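Local coordinates for Lysine/ornithine decarboxylase (Selenomonas ruminantium, PDB 5GJO), which decarboxylates L-lysine and L-ornithine with similar efficiency to give cadaverine and putrescine, using pyridoxal 5'-phosphate as cofactor, at residues F5-S8 and E9-K13; P337-K340 and I341-V345. The protein carries 2 engineered substitutions. All blocks are in the same frame, centred on the assembly; numbering follows the deposited sequence.

Overall arrangement
Both contacts are local, each made within a single run of chain, and they come in series: interaction 1 opens helix 9-18, whereas interaction 2 turns the chain into strand 344-347 more than 300 residues later. Their centres lie about 15 Å apart, on the same side of the chain's centre. Strand 344-347 belongs to the mixed sheet, separate from the eight parallel strands that form the cofactor-binding barrel of this class-II decarboxylase. The helix packs on that strand, and the two contacts touch where Val12 CG1 meets Lys344 CB at 3.7 Å. Neither lies at the cofactor pocket; the first shapes the start of the helix, the second the entry to the strand it packs on.

Interaction 1. Residues F5-S8 and E9-K13; sequences FRLS and EKEVK. With SO4 (sulfate ion), chain F; SO4 (sulfate ion), chain E.
Ser8 and Glu11 form a capping box at the start of helix 9-18, each side chain bonded to the other residue's backbone N-H. Ser8, at the N-cap, turns OG into the position between its own N and carbonyl carbon (chi1 75°), from where it accepts from Glu11 N at 3.1 Å with an N-H...O angle of 168°. In return Ser8 N gives its hydrogen to Glu11 OE1 at 2.9 Å, approaching from above the carboxylate plane, 37° out of it. Glu11 CG lies beside its own backbone N, 3.2 Å from Ser8 OG, and the extended chain carries OE1 to Ser8 N. OE1 is shared with Arg381 of helix 376-384, which forms a salt bridge to it and also bonds Arg6 O. With an alanine in place of Glu11, Ser8 N and the Arg381 guanidinium would probably lose their shared carboxylate oxygen, leaving half of the box open. The first helical turn closes with Val12 N bonded to Ser8 O at 3.0 Å, and beside it Val12 CG2 packs on Leu7 CB at 3.9 Å. A sulfate ion, probably from the crystallisation liquor, accepts from Glu9 N through O3 at 2.8 Å at the N-terminus of the helix, where the N-H groups probably favour an anion; a second takes a bond from Arg6 NH1 to its O1 at the guanidinium edge. Leu7 and Val12 turn their apolar groups onto Val269 of strand 266-276 and Leu346 of strand 344-347, setting the helix start against the mixed sheet, while Leu7 also reaches Val25 of strand 23-26.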
ATOM      1  N   PHE A   5       7.523 -13.559  20.199  1.00 12.98           N
ATOM      2  CA  PHE A   5       8.270 -14.495  19.366  1.00 12.65           C
ATOM      3  C   PHE A   5       9.448 -13.718  18.763  1.00 13.33           C
ATOM      4  O   PHE A   5       9.311 -12.574  18.223  1.00 12.73           O
ATOM      5  CB  PHE A   5       7.352 -15.014  18.250  1.00 14.29           C
ATOM      6  CG  PHE A   5       8.056 -15.835  17.231  1.00 14.04           C
ATOM      7  CD1 PHE A   5       8.693 -16.982  17.606  1.00 12.76           C
ATOM      8  CD2 PHE A   5       8.141 -15.423  15.869  1.00 12.56           C
ATOM      9  CE1 PHE A   5       9.358 -17.761  16.661  1.00 13.29           C
ATOM     10  CE2 PHE A   5       8.795 -16.199  14.940  1.00 12.75           C
ATOM     11  CZ  PHE A   5       9.392 -17.369  15.326  1.00 11.39           C
ATOM     12  N   ARG A   6      10.636 -14.290  18.874  1.00 13.10           N
ATOM     13  CA  ARG A   6      11.818 -13.666  18.331  1.00 13.26           C
ATOM     14  C   ARG A   6      12.762 -14.735  17.862  1.00 14.40           C
ATOM     15  O   ARG A   6      13.214 -15.589  18.671  1.00 11.37           O
ATOM     16  CB  ARG A   6      12.529 -12.895  19.442  1.00 16.59           C
ATOM     17  CG  ARG A   6      13.824 -12.277  18.925  1.00 20.24           C
ATOM     18  CD  ARG A   6      14.409 -11.180  19.849  1.00 25.21           C
ATOM     19  NE  ARG A   6      15.734 -10.769  19.337  1.00 27.36           N
ATOM     20  CZ  ARG A   6      16.419  -9.708  19.760  1.00 31.32           C
ATOM     21  NH1 ARG A   6      15.925  -8.951  20.702  1.00 26.60           N
ATOM     22  NH2 ARG A   6      17.631  -9.439  19.231  1.00 32.72           N
ATOM     23  N   LEU A   7      13.182 -14.637  16.631  1.00 12.20           N
ATOM     24  CA  LEU A   7      14.180 -15.514  16.124  1.00 13.07           C
ATOM     25  C   LEU A   7      15.544 -15.189  16.719  1.00 13.73           C
ATOM     26  O   LEU A   7      15.901 -14.052  16.861  1.00 13.76           O
ATOM     27  CB  LEU A   7      14.273 -15.389  14.593  1.00 12.35           C
ATOM     28  CG  LEU A   7      13.029 -15.860  13.820  1.00 12.48           C
ATOM     29  CD1 LEU A   7      13.113 -15.392  12.415  1.00 12.82           C
ATOM     30  CD2 LEU A   7      12.754 -17.354  13.913  1.00 11.45           C
ATOM     31  N   SER A   8      16.349 -16.217  16.981  1.00 13.43           N
ATOM     32  CA  SER A   8      17.722 -16.018  17.331  1.00 14.64           C
ATOM     33  C   SER A   8      18.579 -15.701  16.124  1.00 14.38           C
ATOM     34  O   SER A   8      18.240 -15.974  15.036  1.00 14.37           O
ATOM     35  CB  SER A   8      18.294 -17.264  18.026  1.00 15.79           C
ATOM     36  OG  SER A   8      18.525 -18.286  17.088  1.00 14.85           O
ATOM     37  N   GLU A   9      19.756 -15.155  16.345  1.00 14.84           N
ATOM     38  CA  GLU A   9      20.715 -14.901  15.273  1.00 15.79           C
ATOM     39  C   GLU A   9      21.015 -16.176  14.483  1.00 15.43           C
ATOM     40  O   GLU A   9      21.015 -16.143  13.238  1.00 15.28           O
ATOM     41  CB  GLU A   9      22.032 -14.306  15.795  1.00 17.40           C
ATOM     42  CG  GLU A   9      22.978 -13.953  14.650  1.00 21.15           C
ATOM     43  CD  GLU A   9      24.264 -13.242  15.104  1.00 25.83           C
ATOM     44  OE1 GLU A   9      24.392 -12.922  16.299  1.00 27.85           O
ATOM     45  OE2 GLU A   9      25.096 -13.016  14.226  1.00 32.12           O
ATOM     46  N   LYS A  10      21.209 -17.278  15.170  1.00 15.33           N
ATOM     47  CA  LYS A  10      21.487 -18.538  14.479  1.00 18.04           C
ATOM     48  C   LYS A  10      20.358 -18.985  13.578  1.00 16.52           C
ATOM     49  O   LYS A  10      20.590 -19.423  12.457  1.00 15.50           O
ATOM     50  CB  LYS A  10      21.819 -19.623  15.526  1.00 23.49           C
ATOM     51  CG  LYS A  10      22.126 -20.926  14.807  1.00 31.53           C
ATOM     52  CD  LYS A  10      22.287 -22.132  15.709  1.00 43.06           C
ATOM     53  CE  LYS A  10      22.548 -23.363  14.812  1.00 44.57           C
ATOM     54  NZ  LYS A  10      22.939 -24.481  15.727  1.00 47.93           N
ATOM     55  N   GLU A  11      19.122 -18.879  14.077  1.00 14.19           N
ATOM     56  CA  GLU A  11      17.916 -19.191  13.295  1.00 14.20           C
ATOM     57  C   GLU A  11      17.797 -18.321  12.089  1.00 14.02           C
ATOM     58  O   GLU A  11      17.364 -18.761  11.057  1.00 14.17           O
ATOM     59  CB  GLU A  11      16.675 -19.111  14.169  1.00 13.03           C
ATOM     60  CG  GLU A  11      16.687 -20.171  15.279  1.00 14.48           C
ATOM     61  CD  GLU A  11      15.636 -19.971  16.324  1.00 16.41           C
ATOM     62  OE1 GLU A  11      15.137 -18.850  16.541  1.00 15.30           O
ATOM     63  OE2 GLU A  11      15.336 -20.951  17.038  1.00 16.12           O
ATOM     64  N   VAL A  12      18.028 -17.031  12.278  1.00 14.06           N
ATOM     65  CA  VAL A  12      18.044 -16.093  11.142  1.00 13.69           C
ATOM     66  C   VAL A  12      18.976 -16.561  10.051  1.00 14.83           C
ATOM     67  O   VAL A  12      18.599 -16.641   8.852  1.00 15.91           O
ATOM     68  CB  VAL A  12      18.370 -14.613  11.565  1.00 13.38           C
ATOM     69  CG1 VAL A  12      18.589 -13.734  10.348  1.00 14.02           C
ATOM     70  CG2 VAL A  12      17.242 -14.060  12.374  1.00 13.27           C
ATOM     71  N   LYS A  13      20.167 -16.968  10.444  1.00 14.71           N
ATOM     72  CA  LYS A  13      21.174 -17.411   9.492  1.00 16.10           C
ATOM     73  C   LYS A  13      20.749 -18.672   8.685  1.00 14.28           C
ATOM     74  O   LYS A  13      20.857 -18.712   7.460  1.00 13.71           O
ATOM     75  CB  LYS A  13      22.448 -17.729  10.259  1.00 20.15           C
ATOM     76  CG  LYS A  13      23.593 -18.313   9.459  1.00 28.53           C
ATOM     77  CD  LYS A  13      24.886 -18.604  10.295  1.00 35.34           C
ATOM     78  CE  LYS A  13      26.088 -18.739   9.308  1.00 43.32           C
ATOM     79  NZ  LYS A  13      27.356 -19.268   9.888  1.00 50.93           N
TER
HETATM   80  S   SO4 F 404      20.501 -14.085  19.823  1.00 49.48           S
HETATM   81  O1  SO4 F 404      20.162 -15.103  20.804  1.00 55.04           O
HETATM   82  O2  SO4 F 404      19.322 -13.383  19.354  1.00 50.40           O
HETATM   83  O3  SO4 F 404      21.208 -14.665  18.723  1.00 52.99           O
HETATM   84  O4  SO4 F 404      21.357 -13.121  20.512  1.00 61.53           O
HETATM   85  S   SO4 E 403      18.601  -5.720  20.625  1.00 63.96           S
HETATM   86  O1  SO4 E 403      17.739  -6.531  21.536  1.00 54.67           O
HETATM   87  O2  SO4 E 403      18.095  -4.329  20.598  1.00 68.81           O
HETATM   88  O3  SO4 E 403      19.969  -5.862  21.184  1.00 66.39           O
HETATM   89  O4  SO4 E 403      18.736  -6.175  19.213  1.00 61.28           O

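Interaction 2. Residues P337-K340 and I341-V345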
ATOM      1  N   PRO A 337      25.622  -1.303  14.186  1.00 18.45           N
ATOM      2  CA  PRO A 337      26.965  -1.685  13.858  1.00 19.71           C
ATOM      3  C   PRO A 337      27.269  -1.559  12.414  1.00 18.71           C
ATOM      4  O   PRO A 337      26.355  -1.211  11.607  1.00 18.67           O
ATOM      5  CB  PRO A 337      27.054  -3.110  14.357  1.00 21.37           C
ATOM      6  CG  PRO A 337      25.691  -3.620  14.125  1.00 21.79           C
ATOM      7  CD  PRO A 337      24.780  -2.489  14.423  1.00 20.48           C
ATOM      8  N   GLU A 338      28.536  -1.768  12.064  1.00 17.80           N
ATOM      9  CA  GLU A 338      28.927  -1.706  10.687  1.00 20.49           C
ATOM     10  C   GLU A 338      28.389  -2.941   9.988  1.00 21.42           C
ATOM     11  O   GLU A 338      28.703  -4.068  10.383  1.00 24.25           O
ATOM     12  CB  GLU A 338      30.463  -1.683  10.524  1.00 25.87           C
ATOM     13  CG  GLU A 338      30.886  -1.827   9.067  1.00 27.69           C
ATOM     14  CD  GLU A 338      32.399  -1.712   8.788  1.00 36.44           C
ATOM     15  OE1 GLU A 338      32.764  -1.352   7.664  1.00 43.89           O
ATOM     16  OE2 GLU A 338      33.207  -1.979   9.677  1.00 38.80           O
ATOM     17  N   LEU A 339      27.454  -2.770   9.066  1.00 16.18           N
ATOM     18  CA  LEU A 339      26.889  -3.873   8.296  1.00 16.03           C
ATOM     19  C   LEU A 339      27.460  -3.960   6.856  1.00 16.79           C
ATOM     20  O   LEU A 339      27.948  -2.954   6.320  1.00 18.15           O
ATOM     21  CB  LEU A 339      25.330  -3.717   8.229  1.00 16.17           C
ATOM     22  CG  LEU A 339      24.604  -3.605   9.554  1.00 16.41           C
ATOM     23  CD1 LEU A 339      23.108  -3.375   9.329  1.00 16.71           C
ATOM     24  CD2 LEU A 339      24.833  -4.836  10.396  1.00 19.37           C
ATOM     25  N   LYS A 340      27.374  -5.139   6.273  1.00 18.53           N
ATOM     26  CA  LYS A 340      27.877  -5.388   4.922  1.00 21.18           C
ATOM     27  C   LYS A 340      26.772  -6.009   4.113  1.00 19.30           C
ATOM     28  O   LYS A 340      25.843  -6.636   4.669  1.00 17.42           O
ATOM     29  CB  LYS A 340      29.004  -6.388   4.906  1.00 24.84           C
ATOM     30  CG  LYS A 340      30.024  -6.281   5.995  1.00 36.96           C
ATOM     31  CD  LYS A 340      31.044  -5.224   5.695  1.00 46.71           C
ATOM     32  CE  LYS A 340      32.131  -5.207   6.779  1.00 52.80           C
ATOM     33  NZ  LYS A 340      33.437  -5.025   6.108  1.00 57.65           N
ATOM     34  N   ILE A 341      26.881  -5.861   2.799  1.00 17.25           N
ATOM     35  CA  ILE A 341      25.955  -6.485   1.873  1.00 17.17           C
ATOM     36  C   ILE A 341      25.887  -7.975   2.184  1.00 19.21           C
ATOM     37  O   ILE A 341      26.947  -8.626   2.426  1.00 16.43           O
ATOM     38  CB  ILE A 341      26.391  -6.275   0.428  1.00 17.97           C
ATOM     39  CG1 ILE A 341      26.191  -4.805   0.081  1.00 18.02           C
ATOM     40  CG2 ILE A 341      25.580  -7.190  -0.525  1.00 17.92           C
ATOM     41  CD1 ILE A 341      26.676  -4.440  -1.325  1.00 19.81           C
ATOM     42  N   GLY A 342      24.651  -8.514   2.230  1.00 17.19           N
ATOM     43  CA  GLY A 342      24.465  -9.924   2.576  1.00 17.03           C
ATOM     44  C   GLY A 342      24.131 -10.190   4.048  1.00 15.29           C
ATOM     45  O   GLY A 342      23.593 -11.287   4.361  1.00 17.05           O
ATOM     46  N   ASP A 343      24.397  -9.220   4.964  1.00 16.16           N
ATOM     47  CA  ASP A 343      23.994  -9.330   6.377  1.00 15.26           C
ATOM     48  C   ASP A 343      22.457  -9.327   6.430  1.00 16.14           C
ATOM     49  O   ASP A 343      21.791  -8.669   5.588  1.00 14.48           O
ATOM     50  CB  ASP A 343      24.536  -8.198   7.268  1.00 14.89           C
ATOM     51  CG  ASP A 343      26.084  -8.261   7.494  1.00 18.52           C
ATOM     52  OD1 ASP A 343      26.698  -9.279   7.165  1.00 19.74           O
ATOM     53  OD2 ASP A 343      26.598  -7.267   8.049  1.00 17.14           O
ATOM     54  N   LYS A 344      21.905 -10.109   7.345  1.00 13.18           N
ATOM     55  CA  LYS A 344      20.476 -10.108   7.571  1.00 15.73           C
ATOM     56  C   LYS A 344      20.186  -9.302   8.816  1.00 15.81           C
ATOM     57  O   LYS A 344      20.922  -9.356   9.764  1.00 16.04           O
ATOM     58  CB  LYS A 344      19.917 -11.521   7.724  1.00 16.86           C
ATOM     59  CG  LYS A 344      19.853 -12.308   6.426  1.00 22.25           C
ATOM     60  CD  LYS A 344      21.231 -12.797   6.057  1.00 26.12           C
ATOM     61  CE  LYS A 344      21.232 -13.545   4.746  1.00 34.11           C
ATOM     62  NZ  LYS A 344      21.227 -12.683   3.530  1.00 37.01           N
ATOM     63  N   VAL A 345      19.115  -8.538   8.765  1.00 12.81           N
ATOM     64  CA  VAL A 345      18.564  -7.896   9.929  1.00 14.27           C
ATOM     65  C   VAL A 345      17.206  -8.486  10.238  1.00 13.30           C
ATOM     66  O   VAL A 345      16.542  -9.132   9.360  1.00 13.76           O
ATOM     67  CB  VAL A 345      18.468  -6.341   9.804  1.00 13.38           C
ATOM     68  CG1 VAL A 345      19.870  -5.769   9.633  1.00 16.82           C
ATOM     69  CG2 VAL A 345      17.510  -5.883   8.730  1.00 14.07           C
TER
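Asp343 and Lys340 both carry CG anti to the carbonyl carbon (chi1 -70° for Asp343), and their side chains run side by side in the same direction, with the aspartate carboxylate lying back across the start of the turn. There OD2 accepts from Lys340 N at 2.9 Å, but the donor stands well above the carboxylate plane, 64° out of it. The backbone answers in the opposite sense, Asp343 N to Lys340 O at 3.0 Å, closing a type II beta turn from Lys340 to Asp343. Two bonds therefore join the same pair of residues, one through the side chain and one through the main chain. Gly342 occupies the third position of the turn with a positive phi of 96°, where any side chain would collide with the carbonyl oxygen of Ile341. Its own oxygen accepts from Lys344 NZ at 2.9 Å, and that amine also bonds Ser271 OG. Leu339 CD1 meets Val345 CG1 at 4.0 Å, the two side chains crossing at about a right angle, and both residues pack on Cys308. The turn leads from the loop after strand 329-336 into strand 344-347: the backbones of Gly342 and Asp343 bond to Val272 and that of Val345 to Thr270, so it runs directly into the antiparallel pairing with strand 266-276. Lys344 also touches Ala16 of helix 9-18, and Ile341 reaches Ser120 of the second subunit.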